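Local coordinates for protein endo-pectate lyase (Erwinia chrysanthemi, PDB 3B4N) that cleaves polygalacturonate, and probably also methylated pectins, by calcium-dependent elimination, working within the chain rather than from its ends, at residues T242-H247 with T272-D278; Q47-R51 with E69-D75; N181-E185 with M204-G208. One frame throughout, in Å; residues are numbered along the deposited sequence.

Contact 1: residues T242-H247 with T272-D278; sequences TLTGEH and TVNGTID
Leu243, Val273 and Ile277 meet on the inward side of two parallel strands, where this contact is packed closely. Leu243 swings CG anti to its carbonyl carbon (chi1 -60°), and its CD1 branch reaches Ile277 CD1 at 3.8 Å while passing Val273 CG2 at a slightly greater distance. Ile277 lays CG1 and CD1 alongside CB of His247, so branched aliphatic side chains give the inward side close apolar contacts. The imidazole lies with one face against Leu243 CB, and its NE2 gives a hydrogen bond of 2.8 Å to Thr244 O, meeting that carbonyl from above its plane; the bond helps fix the ring's rotation and gives a buried nitrogen a partner. On the other face Thr242 and Thr272 are buried too, standing side by side with their hydroxyls both bonded to Asn240, and Thr242 packs on Tyr34 of the N-terminal domain. These are stacked residues of neighbouring coils in a right-handed parallel beta helix, and each segment turns a corner at a glycine, Gly245 or Gly275, between one face and the next. Gly245 suits its place because its backbone angles would press a CB against the preceding carbonyl O; at Gly275 a CB would collide with Gly245 O. Backbone bonds run on both sides of the bend: Leu243 N to Thr272 O at 2.8 Å before it, Thr276 N to Gly245 O at 2.9 Å after it. At the corner itself the ladder opens, and a water accepts from Gly245 N and lies unusually close to Asn274 O. The far end, with exposed Thr276 and Asp278, is the solvent side. There Glu246 runs its CG past Thr276 OG1 at 3.4 Å before its carboxylate turns to Lys215 N, and a second water links Thr276 OG1 to His247 O.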
ATOM      1  N   THR A 242      -3.908   2.716  -1.344  1.00  7.86           N
ATOM      2  CA  THR A 242      -4.326   2.995  -2.710  1.00  8.77           C
ATOM      3  C   THR A 242      -3.268   2.727  -3.752  1.00  8.12           C
ATOM      4  O   THR A 242      -2.124   3.154  -3.607  1.00  9.35           O
ATOM      5  CB  THR A 242      -4.757   4.462  -2.822  1.00 10.03           C
ATOM      6  OG1 THR A 242      -5.881   4.675  -1.968  1.00 12.40           O
ATOM      7  CG2 THR A 242      -5.130   4.832  -4.260  1.00 12.27           C
ATOM      8  N   LEU A 243      -3.671   2.020  -4.801  1.00  9.11           N
ATOM      9  CA  LEU A 243      -2.780   1.717  -5.909  1.00  8.83           C
ATOM     10  C   LEU A 243      -3.151   2.630  -7.063  1.00 10.94           C
ATOM     11  O   LEU A 243      -4.330   2.766  -7.396  1.00 11.65           O
ATOM     12  CB  LEU A 243      -2.929   0.262  -6.363  1.00  9.63           C
ATOM     13  CG  LEU A 243      -2.635  -0.829  -5.330  1.00 10.44           C
ATOM     14  CD1 LEU A 243      -2.670  -2.175  -6.014  1.00  9.88           C
ATOM     15  CD2 LEU A 243      -1.282  -0.595  -4.677  1.00 13.04           C
ATOM     16  N   THR A 244      -2.149   3.259  -7.660  1.00  9.99           N
ATOM     17  CA  THR A 244      -2.380   4.150  -8.793  1.00 10.55           C
ATOM     18  C   THR A 244      -1.551   3.673  -9.975  1.00 10.19           C
ATOM     19  O   THR A 244      -0.545   2.985  -9.812  1.00 10.36           O
ATOM     20  CB  THR A 244      -1.989   5.608  -8.452  1.00 12.13           C
ATOM     21  OG1 THR A 244      -0.588   5.686  -8.183  1.00 12.98           O
ATOM     22  CG2 THR A 244      -2.749   6.088  -7.233  1.00 12.71           C
ATOM     23  N   GLY A 245      -1.983   4.033 -11.175  1.00 11.29           N
ATOM     24  CA  GLY A 245      -1.239   3.621 -12.350  1.00 11.52           C
ATOM     25  C   GLY A 245      -1.640   2.251 -12.859  1.00 12.74           C
ATOM     26  O   GLY A 245      -2.828   1.921 -12.894  1.00 14.12           O
ATOM     27  N   GLU A 246      -0.645   1.469 -13.272  1.00 12.33           N
ATOM     28  CA  GLU A 246      -0.856   0.122 -13.798  1.00 12.37           C
ATOM     29  C   GLU A 246      -0.085  -0.855 -12.915  1.00 10.56           C
ATOM     30  O   GLU A 246       1.116  -0.687 -12.709  1.00 10.97           O
ATOM     31  CB  GLU A 246      -0.336   0.013 -15.238  1.00 13.92           C
ATOM     32  CG  GLU A 246      -1.019   0.923 -16.260  1.00 17.47           C
ATOM     33  CD  GLU A 246      -0.480   2.338 -16.249  1.00 17.79           C
ATOM     34  OE1 GLU A 246       0.752   2.510 -16.366  1.00 18.89           O
ATOM     35  OE2 GLU A 246      -1.291   3.282 -16.134  1.00 20.21           O
ATOM     36  N   HIS A 247      -0.772  -1.886 -12.422  1.00 10.43           N
ATOM     37  CA  HIS A 247      -0.180  -2.885 -11.536  1.00 10.22           C
ATOM     38  C   HIS A 247      -0.363  -4.323 -12.004  1.00 10.25           C
ATOM     39  O   HIS A 247      -1.257  -4.624 -12.800  1.00 11.40           O
ATOM     40  CB  HIS A 247      -0.807  -2.758 -10.154  1.00  9.20           C
ATOM     41  CG  HIS A 247      -0.408  -1.516  -9.429  1.00  9.43           C
ATOM     42  ND1 HIS A 247       0.580  -1.505  -8.469  1.00  9.90           N
ATOM     43  CD2 HIS A 247      -0.843  -0.239  -9.538  1.00 10.48           C
ATOM     44  CE1 HIS A 247       0.735  -0.274  -8.014  1.00 10.18           C
ATOM     45  NE2 HIS A 247      -0.119   0.514  -8.647  1.00 11.13           N
ATOM     46  N   THR A 272      -7.961   0.498  -2.334  1.00 10.26           N
ATOM     47  CA  THR A 272      -8.506   1.054  -3.558  1.00  9.16           C
ATOM     48  C   THR A 272      -7.528   0.934  -4.708  1.00 10.08           C
ATOM     49  O   THR A 272      -6.342   1.210  -4.552  1.00 10.88           O
ATOM     50  CB  THR A 272      -8.841   2.563  -3.395  1.00  9.18           C
ATOM     51  OG1 THR A 272      -9.940   2.713  -2.493  1.00 11.38           O
ATOM     52  CG2 THR A 272      -9.201   3.187  -4.742  1.00 13.60           C
ATOM     53  N   VAL A 273      -8.026   0.500  -5.863  1.00 10.79           N
ATOM     54  CA  VAL A 273      -7.195   0.431  -7.052  1.00 11.22           C
ATOM     55  C   VAL A 273      -7.757   1.501  -7.982  1.00 13.07           C
ATOM     56  O   VAL A 273      -8.839   1.333  -8.551  1.00 12.94           O
ATOM     57  CB  VAL A 273      -7.264  -0.940  -7.758  1.00 12.19           C
ATOM     58  CG1 VAL A 273      -6.387  -0.920  -9.011  1.00 12.59           C
ATOM     59  CG2 VAL A 273      -6.779  -2.037  -6.814  1.00 13.59           C
ATOM     60  N   ASN A 274      -7.056   2.624  -8.081  1.00 13.29           N
ATOM     61  CA  ASN A 274      -7.487   3.710  -8.961  1.00 15.22           C
ATOM     62  C   ASN A 274      -6.514   3.722 -10.124  1.00 16.64           C
ATOM     63  O   ASN A 274      -5.609   4.552 -10.206  1.00 18.66           O
ATOM     64  CB  ASN A 274      -7.480   5.059  -8.236  1.00 18.38           C
ATOM     65  CG  ASN A 274      -8.286   6.122  -8.982  1.00 21.08           C
ATOM     66  OD1 ASN A 274      -9.269   5.808  -9.657  1.00 24.99           O
ATOM     67  ND2 ASN A 274      -7.883   7.382  -8.852  1.00 23.79           N
ATOM     68  N   GLY A 275      -6.703   2.742 -10.995  1.00 16.45           N
ATOM     69  CA  GLY A 275      -5.883   2.560 -12.171  1.00 14.92           C
ATOM     70  C   GLY A 275      -6.257   1.177 -12.663  1.00 15.51           C
ATOM     71  O   GLY A 275      -7.408   0.763 -12.509  1.00 17.63           O
ATOM     72  N   THR A 276      -5.306   0.459 -13.242  1.00 14.25           N
ATOM     73  CA  THR A 276      -5.576  -0.885 -13.732  1.00 14.62           C
ATOM     74  C   THR A 276      -4.707  -1.891 -13.002  1.00 13.11           C
ATOM     75  O   THR A 276      -3.646  -1.554 -12.479  1.00 14.06           O
ATOM     76  CB  THR A 276      -5.307  -1.007 -15.237  1.00 15.92           C
ATOM     77  OG1 THR A 276      -3.927  -0.733 -15.503  1.00 17.56           O
ATOM     78  CG2 THR A 276      -6.178  -0.034 -16.003  1.00 18.49           C
ATOM     79  N   ILE A 277      -5.163  -3.134 -12.967  1.00 12.74           N
ATOM     80  CA  ILE A 277      -4.418  -4.184 -12.293  1.00 12.30           C
ATOM     81  C   ILE A 277      -4.787  -5.506 -12.953  1.00 13.25           C
ATOM     82  O   ILE A 277      -5.917  -5.689 -13.395  1.00 14.13           O
ATOM     83  CB  ILE A 277      -4.754  -4.184 -10.780  1.00 10.81           C
ATOM     84  CG1 ILE A 277      -3.758  -5.067 -10.028  1.00 12.05           C
ATOM     85  CG2 ILE A 277      -6.190  -4.620 -10.552  1.00 12.36           C
ATOM     86  CD1 ILE A 277      -3.676  -4.742  -8.559  1.00 11.15           C
ATOM     87  N   ASP A 278      -3.830  -6.423 -13.048  1.00 13.11           N
ATOM     88  CA  ASP A 278      -4.113  -7.700 -13.687  1.00 13.41           C
ATOM     89  C   ASP A 278      -4.959  -8.638 -12.834  1.00 12.14           C
ATOM     90  O   ASP A 278      -5.830  -9.333 -13.357  1.00 13.73           O
ATOM     91  CB  ASP A 278      -2.810  -8.380 -14.109  1.00 14.64           C
ATOM     92  CG  ASP A 278      -2.053  -7.580 -15.152  1.00 16.97           C
ATOM     93  OD1 ASP A 278      -2.695  -7.050 -16.081  1.00 20.77           O
ATOM     94  OD2 ASP A 278      -0.815  -7.484 -15.054  1.00 20.57           O
TER
HETATM   95  O   HOH W   1      -4.167   5.905 -11.664  1.00 20.11           O
HETATM   96  O   HOH W   2      -2.251  -3.301 -15.133  1.00 23.57           O

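Contact 2: residues Q47-R51 with E69-D75; sequences QEVYR and ETRTFKD
Arg51 sends CG anti to its backbone N (chi1 -172°), and Asp75 likewise holds CG anti to its own N (chi1 -180°); both stems run out extended, and the bend at chi3 of Arg51 (75°) brings its guanidinium to the carboxylate. NH1 of Arg51 meets OD1 of Asp75 at 2.8 Å, lying on the oxygen's syn lone pair, and the two planar groups are nearly coplanar. Midway, Val49 places both methyls against Phe73: CG2 sits over one face of the ring, 4.1 Å from its centroid, a CH-pi contact. A beta-branched valine suits this spot, presenting two methyls to a flat ring from a short stem. At the far end the Gln47 amide comes up to Thr70 and Arg71, its plane steeply turned to the guanidinium of Arg71, whose NH1 bonds to Thr70 O and Ala68 O. The strands face each other across the interior of the N-terminal beta sandwich, 44-52 in one antiparallel sheet and 72-75 at the edge of the other, with CA atoms of Val49 and Phe73 8.3 Å apart. Because OD1 also accepts from the hydroxyl of Tyr86 and OD2 from Asp77 N, this buried carboxylate is well supplied with donors and probably stays ionised.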
ATOM      1  N   GLN A  47     -12.700  12.464   9.778  1.00 10.64           N
ATOM      2  CA  GLN A  47     -11.487  13.121   9.313  1.00  9.01           C
ATOM      3  C   GLN A  47     -11.900  14.094   8.225  1.00 10.23           C
ATOM      4  O   GLN A  47     -12.643  13.736   7.320  1.00 12.85           O
ATOM      5  CB  GLN A  47     -10.496  12.082   8.790  1.00  8.70           C
ATOM      6  CG  GLN A  47     -10.145  11.061   9.864  1.00  8.71           C
ATOM      7  CD  GLN A  47      -9.284   9.946   9.334  1.00  8.14           C
ATOM      8  OE1 GLN A  47      -9.760   9.069   8.601  1.00 11.87           O
ATOM      9  NE2 GLN A  47      -8.007   9.973   9.693  1.00  6.92           N
ATOM     10  N   GLU A  48     -11.422  15.327   8.321  1.00  9.43           N
ATOM     11  CA  GLU A  48     -11.806  16.342   7.356  1.00 10.54           C
ATOM     12  C   GLU A  48     -10.625  16.823   6.548  1.00  9.49           C
ATOM     13  O   GLU A  48      -9.546  17.065   7.085  1.00 10.44           O
ATOM     14  CB  GLU A  48     -12.443  17.521   8.086  1.00 10.23           C
ATOM     15  CG  GLU A  48     -13.595  17.116   8.997  1.00 12.33           C
ATOM     16  CD  GLU A  48     -14.241  18.303   9.671  1.00 15.17           C
ATOM     17  OE1 GLU A  48     -13.507  19.222  10.092  1.00 18.44           O
ATOM     18  OE2 GLU A  48     -15.483  18.306   9.791  1.00 17.84           O
ATOM     19  N   VAL A  49     -10.828  16.960   5.246  1.00  9.47           N
ATOM     20  CA  VAL A  49      -9.761  17.429   4.376  1.00  9.14           C
ATOM     21  C   VAL A  49     -10.022  18.891   4.055  1.00  9.35           C
ATOM     22  O   VAL A  49     -11.130  19.258   3.678  1.00  9.74           O
ATOM     23  CB  VAL A  49      -9.709  16.638   3.050  1.00 10.08           C
ATOM     24  CG1 VAL A  49      -8.503  17.077   2.226  1.00  9.21           C
ATOM     25  CG2 VAL A  49      -9.647  15.144   3.338  1.00 11.56           C
ATOM     26  N   TYR A  50      -8.993  19.715   4.224  1.00  8.72           N
ATOM     27  CA  TYR A  50      -9.075  21.146   3.942  1.00  8.96           C
ATOM     28  C   TYR A  50      -8.108  21.495   2.820  1.00  9.97           C
ATOM     29  O   TYR A  50      -7.042  20.892   2.682  1.00 10.22           O
ATOM     30  CB  TYR A  50      -8.734  21.950   5.195  1.00  9.07           C
ATOM     31  CG  TYR A  50      -9.816  21.886   6.236  1.00 10.06           C
ATOM     32  CD1 TYR A  50     -10.822  22.854   6.279  1.00  9.90           C
ATOM     33  CD2 TYR A  50      -9.876  20.826   7.140  1.00 10.66           C
ATOM     34  CE1 TYR A  50     -11.864  22.768   7.188  1.00  9.85           C
ATOM     35  CE2 TYR A  50     -10.919  20.729   8.061  1.00 10.56           C
ATOM     36  CZ  TYR A  50     -11.909  21.703   8.075  1.00 10.52           C
ATOM     37  OH  TYR A  50     -12.960  21.600   8.959  1.00 13.33           O
ATOM     38  N   ARG A  51      -8.480  22.488   2.022  1.00  8.79           N
ATOM     39  CA  ARG A  51      -7.654  22.910   0.901  1.00  9.02           C
ATOM     40  C   ARG A  51      -7.740  24.418   0.714  1.00  9.14           C
ATOM     41  O   ARG A  51      -8.751  25.033   1.047  1.00 10.43           O
ATOM     42  CB  ARG A  51      -8.138  22.224  -0.379  1.00 10.78           C
ATOM     43  CG  ARG A  51      -7.235  22.426  -1.592  1.00 10.40           C
ATOM     44  CD  ARG A  51      -7.869  21.826  -2.842  1.00 12.41           C
ATOM     45  NE  ARG A  51      -8.961  22.664  -3.328  1.00 13.09           N
ATOM     46  CZ  ARG A  51      -9.883  22.273  -4.197  1.00 17.45           C
ATOM     47  NH1 ARG A  51      -9.856  21.041  -4.693  1.00 17.97           N
ATOM     48  NH2 ARG A  51     -10.847  23.110  -4.558  1.00 19.32           N
ATOM     49  N   GLU A  69     -11.707   5.460   9.436  1.00 11.18           N
ATOM     50  CA  GLU A  69     -10.779   4.391   9.081  1.00 10.93           C
ATOM     51  C   GLU A  69      -9.807   4.657   7.941  1.00  9.92           C
ATOM     52  O   GLU A  69      -8.678   4.163   7.950  1.00 11.30           O
ATOM     53  CB  GLU A  69     -11.583   3.120   8.789  1.00 12.25           C
ATOM     54  CG  GLU A  69     -12.450   2.646   9.976  1.00 16.62           C
ATOM     55  CD  GLU A  69     -13.760   3.426  10.149  1.00 18.69           C
ATOM     56  OE1 GLU A  69     -14.243   3.528  11.293  1.00 20.51           O
ATOM     57  OE2 GLU A  69     -14.320   3.922   9.151  1.00 20.28           O
ATOM     58  N   THR A  70     -10.234   5.429   6.954  1.00  9.57           N
ATOM     59  CA  THR A  70      -9.358   5.694   5.834  1.00  8.96           C
ATOM     60  C   THR A  70      -8.133   6.515   6.232  1.00  8.61           C
ATOM     61  O   THR A  70      -8.150   7.258   7.215  1.00  8.77           O
ATOM     62  CB  THR A  70     -10.121   6.422   4.699  1.00  8.10           C
ATOM     63  OG1 THR A  70      -9.292   6.456   3.534  1.00  9.36           O
ATOM     64  CG2 THR A  70     -10.480   7.864   5.097  1.00 10.36           C
ATOM     65  N   ARG A  71      -7.054   6.358   5.471  1.00  8.25           N
ATOM     66  CA  ARG A  71      -5.843   7.128   5.719  1.00  9.26           C
ATOM     67  C   ARG A  71      -5.365   7.742   4.411  1.00  8.80           C
ATOM     68  O   ARG A  71      -4.236   8.223   4.310  1.00  8.55           O
ATOM     69  CB  ARG A  71      -4.754   6.240   6.334  1.00  7.74           C
ATOM     70  CG  ARG A  71      -5.082   5.786   7.763  1.00  7.93           C
ATOM     71  CD  ARG A  71      -5.112   6.953   8.746  1.00  8.07           C
ATOM     72  NE  ARG A  71      -5.311   6.492  10.124  1.00  9.57           N
ATOM     73  CZ  ARG A  71      -6.496   6.323  10.711  1.00  8.97           C
ATOM     74  NH1 ARG A  71      -7.628   6.573  10.062  1.00 11.22           N
ATOM     75  NH2 ARG A  71      -6.550   5.892  11.962  1.00 11.88           N
ATOM     76  N   THR A  72      -6.240   7.719   3.406  1.00  7.60           N
ATOM     77  CA  THR A  72      -5.914   8.294   2.103  1.00  8.57           C
ATOM     78  C   THR A  72      -7.119   9.045   1.538  1.00  9.55           C
ATOM     79  O   THR A  72      -8.262   8.838   1.954  1.00 10.29           O
ATOM     80  CB  THR A  72      -5.508   7.215   1.066  1.00  8.08           C
ATOM     81  OG1 THR A  72      -6.629   6.360   0.812  1.00 10.45           O
ATOM     82  CG2 THR A  72      -4.307   6.387   1.561  1.00  9.69           C
ATOM     83  N   PHE A  73      -6.847   9.915   0.576  1.00  9.85           N
ATOM     84  CA  PHE A  73      -7.885  10.707  -0.074  1.00  9.82           C
ATOM     85  C   PHE A  73      -7.376  11.150  -1.435  1.00  9.49           C
ATOM     86  O   PHE A  73      -6.178  11.337  -1.624  1.00 10.84           O
ATOM     87  CB  PHE A  73      -8.206  11.954   0.756  1.00 10.06           C
ATOM     88  CG  PHE A  73      -9.241  12.845   0.133  1.00 10.72           C
ATOM     89  CD1 PHE A  73     -10.572  12.453   0.103  1.00 12.28           C
ATOM     90  CD2 PHE A  73      -8.884  14.068  -0.429  1.00 11.56           C
ATOM     91  CE1 PHE A  73     -11.544  13.257  -0.476  1.00 11.14           C
ATOM     92  CE2 PHE A  73      -9.856  14.888  -1.017  1.00 12.94           C
ATOM     93  CZ  PHE A  73     -11.182  14.481  -1.039  1.00 11.89           C
ATOM     94  N   LYS A  74      -8.281  11.290  -2.390  1.00 10.26           N
ATOM     95  CA  LYS A  74      -7.881  11.773  -3.700  1.00 10.74           C
ATOM     96  C   LYS A  74      -8.721  12.982  -4.088  1.00 11.83           C
ATOM     97  O   LYS A  74      -9.940  12.988  -3.927  1.00 12.48           O
ATOM     98  CB  LYS A  74      -7.996  10.673  -4.758  1.00 15.25           C
ATOM     99  CG  LYS A  74      -9.390  10.228  -5.092  1.00 18.20           C
ATOM    100  CD  LYS A  74      -9.334   9.167  -6.191  1.00 21.17           C
ATOM    101  CE  LYS A  74     -10.723   8.738  -6.627  1.00 24.05           C
ATOM    102  NZ  LYS A  74     -11.516   8.176  -5.500  1.00 27.05           N
ATOM    103  N   ASP A  75      -8.040  14.022  -4.556  1.00 11.90           N
ATOM    104  CA  ASP A  75      -8.690  15.249  -4.995  1.00 11.18           C
ATOM    105  C   ASP A  75      -8.429  15.434  -6.485  1.00 11.63           C
ATOM    106  O   ASP A  75      -7.301  15.702  -6.893  1.00 11.95           O
ATOM    107  CB  ASP A  75      -8.139  16.458  -4.232  1.00 12.69           C
ATOM    108  CG  ASP A  75      -8.795  17.760  -4.658  1.00 14.62           C
ATOM    109  OD1 ASP A  75      -8.246  18.836  -4.357  1.00 13.64           O
ATOM    110  OD2 ASP A  75      -9.866  17.704  -5.291  1.00 12.36           O
TER

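Contact 3: residues N181-E185 with M204-G208; sequences NCTIE and MTIVG
Ile184 packs against Ile206 and Met204 on the inward side of two parallel strands, 181-185 and 204-207. Its CB lies 3.9 Å from Ile206 CD1. Beyond CB, the CG1 atom of Ile184, carried anti to the carbonyl carbon (chi1 -62°), and its CG2 branch pass Ile206 CD1 a little farther off, at 4.3 and 4.4 Å. CD1 at the tip of Ile184 touches Ile206 CD1 at 3.9 Å and Met204 SD at 4.1 Å. The two isoleucines stand side by side and point the same way, but Ile206 folds CD1 back toward its neighbour (chi2 -56°), bringing that methyl against CB and CD1 of Ile184. Met204 crosses obliquely, its sulfur meeting the tip of Ile184, and its side chain also touches Ala197, as Ile184 does. Such ladders of like residues, one above another, are characteristic of the parallel beta helix, in which each coil repeats the inward positions of the last. The strands are in register and joined by nearly straight bonds, from Thr205 N to Cys182 O at 2.8 Å, from Ile184 N to Thr205 O and from Val207 N to Ile184 O. On the inward side beside Met204 stands Cys182, tied by a disulfide to Cys177 and thereby to the preceding strand. The outward face carries a second, more polar row. Thr183 and Thr205 lie parallel, beta-branched residues well suited to extended backbone, and Thr183 CG2 reaches across to Val207 CG2 at 3.8 Å. Glu185, extended along its whole length, rests CG beside Val207 CB. One water joins Cys182 O to Thr205 OG1; another donates to both Ile184 O and Gly208 O where the strand ends.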
ATOM      1  N   ASN A 181       6.262  -8.661  13.961  1.00 11.58           N
ATOM      2  CA  ASN A 181       5.157  -7.863  13.458  1.00 11.45           C
ATOM      3  C   ASN A 181       5.589  -6.487  13.035  1.00 12.43           C
ATOM      4  O   ASN A 181       6.056  -5.685  13.850  1.00 15.36           O
ATOM      5  CB  ASN A 181       4.093  -7.775  14.531  1.00 12.82           C
ATOM      6  CG  ASN A 181       3.730  -9.132  15.054  1.00 15.20           C
ATOM      7  OD1 ASN A 181       3.434 -10.048  14.278  1.00 15.27           O
ATOM      8  ND2 ASN A 181       3.763  -9.287  16.371  1.00 16.61           N
ATOM      9  N   CYS A 182       5.416  -6.212  11.750  1.00 10.82           N
ATOM     10  CA  CYS A 182       5.812  -4.939  11.200  1.00 11.08           C
ATOM     11  C   CYS A 182       4.632  -4.177  10.635  1.00  9.28           C
ATOM     12  O   CYS A 182       3.683  -4.764  10.112  1.00 10.19           O
ATOM     13  CB  CYS A 182       6.805  -5.137  10.067  1.00 10.93           C
ATOM     14  SG  CYS A 182       8.131  -6.364  10.300  1.00 15.48           S
ATOM     15  N   THR A 183       4.706  -2.865  10.749  1.00  9.20           N
ATOM     16  CA  THR A 183       3.674  -2.004  10.207  1.00  9.49           C
ATOM     17  C   THR A 183       4.335  -0.975   9.298  1.00 10.52           C
ATOM     18  O   THR A 183       5.350  -0.364   9.647  1.00 10.68           O
ATOM     19  CB  THR A 183       2.875  -1.313  11.329  1.00 11.63           C
ATOM     20  OG1 THR A 183       2.127  -2.307  12.041  1.00 15.02           O
ATOM     21  CG2 THR A 183       1.907  -0.299  10.752  1.00 13.18           C
ATOM     22  N   ILE A 184       3.767  -0.829   8.106  1.00  8.84           N
ATOM     23  CA  ILE A 184       4.250   0.105   7.096  1.00  8.96           C
ATOM     24  C   ILE A 184       3.071   1.062   6.963  1.00  8.25           C
ATOM     25  O   ILE A 184       2.063   0.766   6.320  1.00  8.57           O
ATOM     26  CB  ILE A 184       4.580  -0.664   5.801  1.00  8.77           C
ATOM     27  CG1 ILE A 184       5.699  -1.675   6.094  1.00 10.43           C
ATOM     28  CG2 ILE A 184       4.965   0.300   4.699  1.00  9.91           C
ATOM     29  CD1 ILE A 184       6.030  -2.605   4.919  1.00 11.32           C
ATOM     30  N   GLU A 185       3.222   2.216   7.600  1.00  8.77           N
ATOM     31  CA  GLU A 185       2.159   3.201   7.724  1.00  8.97           C
ATOM     32  C   GLU A 185       2.394   4.493   6.962  1.00  9.39           C
ATOM     33  O   GLU A 185       3.375   5.186   7.186  1.00  9.61           O
ATOM     34  CB  GLU A 185       1.987   3.471   9.222  1.00 11.56           C
ATOM     35  CG  GLU A 185       0.886   4.407   9.627  1.00 13.85           C
ATOM     36  CD  GLU A 185       0.713   4.437  11.134  1.00 18.19           C
ATOM     37  OE1 GLU A 185      -0.196   5.144  11.616  1.00 19.75           O
ATOM     38  OE2 GLU A 185       1.486   3.752  11.844  1.00 21.01           O
ATOM     39  N   MET A 204       2.719  -8.608   8.628  1.00  8.83           N
ATOM     40  CA  MET A 204       3.114  -7.352   7.995  1.00  8.91           C
ATOM     41  C   MET A 204       1.820  -6.595   7.678  1.00  7.92           C
ATOM     42  O   MET A 204       0.979  -7.072   6.916  1.00  8.90           O
ATOM     43  CB  MET A 204       3.928  -7.620   6.723  1.00  8.64           C
ATOM     44  CG  MET A 204       4.271  -6.342   5.951  1.00  8.81           C
ATOM     45  SD  MET A 204       5.332  -6.635   4.522  1.00 10.05           S
ATOM     46  CE  MET A 204       4.095  -7.101   3.318  1.00 12.01           C
ATOM     47  N   THR A 205       1.661  -5.423   8.281  1.00  8.05           N
ATOM     48  CA  THR A 205       0.456  -4.623   8.101  1.00  8.46           C
ATOM     49  C   THR A 205       0.723  -3.341   7.333  1.00  8.53           C
ATOM     50  O   THR A 205       1.618  -2.577   7.699  1.00 10.33           O
ATOM     51  CB  THR A 205      -0.146  -4.251   9.474  1.00  9.93           C
ATOM     52  OG1 THR A 205      -0.415  -5.447  10.211  1.00 11.69           O
ATOM     53  CG2 THR A 205      -1.439  -3.458   9.311  1.00 10.86           C
ATOM     54  N   ILE A 206      -0.040  -3.121   6.261  1.00  7.76           N
ATOM     55  CA  ILE A 206       0.062  -1.910   5.450  1.00  7.72           C
ATOM     56  C   ILE A 206      -1.124  -1.054   5.898  1.00  7.77           C
ATOM     57  O   ILE A 206      -2.275  -1.487   5.783  1.00  8.70           O
ATOM     58  CB  ILE A 206      -0.095  -2.212   3.943  1.00  7.00           C
ATOM     59  CG1 ILE A 206       0.865  -3.326   3.494  1.00  9.41           C
ATOM     60  CG2 ILE A 206       0.130  -0.935   3.143  1.00  9.73           C
ATOM     61  CD1 ILE A 206       2.342  -3.070   3.780  1.00 10.82           C
ATOM     62  N   VAL A 207      -0.841   0.137   6.419  1.00  7.41           N
ATOM     63  CA  VAL A 207      -1.877   1.056   6.913  1.00  7.51           C
ATOM     64  C   VAL A 207      -1.859   2.301   6.039  1.00  7.25           C
ATOM     65  O   VAL A 207      -0.999   3.175   6.190  1.00  7.65           O
ATOM     66  CB  VAL A 207      -1.624   1.456   8.393  1.00 10.68           C
ATOM     67  CG1 VAL A 207      -2.777   2.321   8.905  1.00  9.78           C
ATOM     68  CG2 VAL A 207      -1.502   0.209   9.259  1.00 10.78           C
ATOM     69  N   GLY A 208      -2.823   2.383   5.128  1.00  7.82           N
ATOM     70  CA  GLY A 208      -2.843   3.503   4.212  1.00  7.93           C
ATOM     71  C   GLY A 208      -1.671   3.395   3.249  1.00  6.82           C
ATOM     72  O   GLY A 208      -1.179   2.298   2.960  1.00  8.39           O
TER
HETATM   73  O   HOH W   3       1.697  -6.218  11.829  1.00 13.60           O
HETATM   74  O   HOH W   4       1.600   2.458   3.818  1.00  9.12           O

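In the fold
Contacts 1 and 3 are successive parts of one beta helix, their centres 19 Å apart and their nearest atoms about 5 Å, whereas contact 2 belongs to the N-terminal sandwich packed against it. That interface is direct: Thr72 OG1 of contact 2 lies 3.3 Å from Thr242 OG1 of contact 1, and Arg71 CB lies 4.0 Å from Gly208 CA of contact 3. The helix contacts also approach the metals. The His247 side chain is about 8 Å from the bound calcium and about 4 Å from the side chains of its ligands Asn213 and Ile192, while that of Met204 is about 10 Å from a zinc ion. Contact 2 lies away from these sites.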